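Local coordinates for protein lipase (Streptomyces rimosus, PDB 5MAL) that hydrolyses triacylglycerols and other carboxylic esters, preferring medium-length acyl chains, as a secreted serine esterase of the GDSL (SGNH hydrolase) family, at residues T2-L7 and A36-S41. Sequence-based numbering, arbitrary orientation.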
loop_
_atom_site.group_PDB
_atom_site.type_symbol
_atom_site.label_atom_id
_atom_site.label_comp_id
_atom_site.label_asym_id
_atom_site.label_seq_id
_atom_site.Cartn_x
_atom_site.Cartn_y
_atom_site.Cartn_z
ATOM N N THR A 2 13.998 8.260 -15.426
ATOM C CA THR A 2 15.214 7.463 -15.235
ATOM C C THR A 2 15.047 6.374 -14.206
ATOM O O THR A 2 14.152 5.551 -14.351
ATOM C CB THR A 2 16.455 8.294 -14.874
ATOM O OG1 THR A 2 16.066 9.486 -14.173
ATOM C CG2 THR A 2 17.261 8.599 -16.134
ATOM N N ASP A 3 15.952 6.314 -13.229
ATOM C CA ASP A 3 16.047 5.124 -12.391
ATOM C C ASP A 3 15.021 5.195 -11.292
ATOM O O ASP A 3 15.162 5.945 -10.340
ATOM C CB ASP A 3 17.443 4.958 -11.804
ATOM C CG ASP A 3 18.466 4.625 -12.855
ATOM O OD1 ASP A 3 18.542 3.444 -13.245
ATOM O OD2 ASP A 3 19.174 5.544 -13.303
ATOM N N TYR A 4 13.991 4.387 -11.465
ATOM C CA TYR A 4 12.851 4.335 -10.574
ATOM C C TYR A 4 12.856 2.981 -9.889
ATOM O O TYR A 4 12.805 1.947 -10.554
ATOM C CB TYR A 4 11.570 4.558 -11.385
ATOM C CG TYR A 4 10.262 4.323 -10.657
ATOM C CD1 TYR A 4 10.130 4.574 -9.292
ATOM C CD2 TYR A 4 9.141 3.849 -11.352
ATOM C CE1 TYR A 4 8.902 4.377 -8.639
ATOM C CE2 TYR A 4 7.934 3.630 -10.700
ATOM C CZ TYR A 4 7.821 3.900 -9.353
ATOM O OH TYR A 4 6.628 3.694 -8.706
ATOM N N VAL A 5 12.960 2.976 -8.567
ATOM C CA VAL A 5 12.754 1.726 -7.842
ATOM C C VAL A 5 11.419 1.766 -7.129
ATOM O O VAL A 5 11.150 2.678 -6.344
ATOM C CB VAL A 5 13.836 1.451 -6.815
ATOM C CG1 VAL A 5 13.551 0.121 -6.114
ATOM C CG2 VAL A 5 15.226 1.432 -7.489
ATOM N N ALA A 6 10.589 0.767 -7.399
ATOM C CA ALA A 6 9.289 0.685 -6.751
ATOM C C ALA A 6 9.281 -0.467 -5.760
ATOM O O ALA A 6 9.303 -1.634 -6.135
ATOM C CB ALA A 6 8.200 0.519 -7.778
ATOM N N LEU A 7 9.248 -0.098 -4.487
ATOM C CA LEU A 7 9.285 -1.026 -3.367
ATOM C C LEU A 7 7.918 -1.231 -2.778
ATOM O O LEU A 7 6.998 -0.460 -3.032
ATOM C CB LEU A 7 10.171 -0.481 -2.246
ATOM C CG LEU A 7 11.542 0.033 -2.633
ATOM C CD1 LEU A 7 12.042 0.810 -1.447
ATOM C CD2 LEU A 7 12.426 -1.160 -2.959
ATOM N N ALA A 36 4.025 0.347 -12.345
ATOM C CA ALA A 36 4.146 -0.065 -13.736
ATOM C C ALA A 36 3.496 0.970 -14.658
ATOM O O ALA A 36 4.023 1.287 -15.723
ATOM C CB ALA A 36 3.527 -1.425 -13.939
ATOM N N LEU A 37 2.350 1.504 -14.248
ATOM C CA LEU A 37 1.703 2.556 -15.025
ATOM C C LEU A 37 2.569 3.810 -15.107
ATOM O O LEU A 37 2.643 4.474 -16.151
ATOM C CB LEU A 37 0.346 2.910 -14.427
ATOM C CG LEU A 37 -0.730 1.826 -14.506
ATOM C CD1 LEU A 37 -1.978 2.314 -13.793
ATOM C CD2 LEU A 37 -1.043 1.470 -15.950
ATOM N N TRP A 38 3.202 4.154 -13.994
ATOM C CA TRP A 38 4.085 5.298 -13.985
ATOM C C TRP A 38 5.242 5.065 -14.952
ATOM O O TRP A 38 5.545 5.915 -15.776
ATOM C CB TRP A 38 4.613 5.567 -12.578
ATOM C CG TRP A 38 5.221 6.918 -12.432
ATOM C CD1 TRP A 38 4.606 8.059 -11.982
ATOM C CD2 TRP A 38 6.570 7.278 -12.715
ATOM N NE1 TRP A 38 5.496 9.103 -11.976
ATOM C CE2 TRP A 38 6.707 8.652 -12.429
ATOM C CE3 TRP A 38 7.677 6.575 -13.199
ATOM C CZ2 TRP A 38 7.910 9.331 -12.594
ATOM C CZ3 TRP A 38 8.877 7.265 -13.371
ATOM C CH2 TRP A 38 8.976 8.624 -13.070
ATOM N N ALA A 39 5.881 3.906 -14.864
ATOM C CA ALA A 39 7.049 3.664 -15.692
ATOM C C ALA A 39 6.638 3.681 -17.169
ATOM O O ALA A 39 7.330 4.259 -18.013
ATOM C CB ALA A 39 7.721 2.331 -15.323
ATOM N N ALA A 40 5.477 3.102 -17.460
ATOM C CA ALA A 40 5.011 2.982 -18.839
ATOM C C ALA A 40 4.607 4.325 -19.444
ATOM O O ALA A 40 4.449 4.436 -20.660
ATOM C CB ALA A 40 3.854 2.009 -18.916
ATOM N N SER A 41 4.445 5.339 -18.601
ATOM C CA SER A 41 3.987 6.646 -19.065
ATOM C C SER A 41 5.035 7.730 -18.861
ATOM O O SER A 41 4.767 8.910 -19.071
ATOM C CB SER A 41 2.684 7.040 -18.361
ATOM O OG SER A 41 2.853 7.111 -16.953
#
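Tyr4 and Trp38 carry this contact through their aromatic rings. Carbon CD2 of Tyr4 lies 3.6 Å from CE3 of Trp38, and this closest pair is flanked by Tyr4 CE2 on one ring and Trp38 CZ3 on the other. The phenol and the six-membered indole ring lean against each other, planes at 61° and centroids 5.0 Å apart. Both first torsions set CG anti to the main-chain nitrogen (171° in Tyr4, -165° in Trp38), directing the two rings toward each other between strand and helix. Ala39 adds a looser apolar touch, its CB 4.5 Å from Tyr4 CD2 at the edge of the phenol ring. The contact packs helix 34-40 against one face of the five-stranded parallel sheet of this three-layer alpha/beta/alpha SGNH hydrolase fold, on strand 3-8, away from the catalytic residues. Leu230 of the C-terminal helix 219-232 touches both aromatic side chains, and Trp38 also stacks on His42. Polar ends are tied down separately: Tyr4 OH hydrogen-bonds to Ser76 OG, and Trp38 NE1 to the carbonyl oxygen of Thr234.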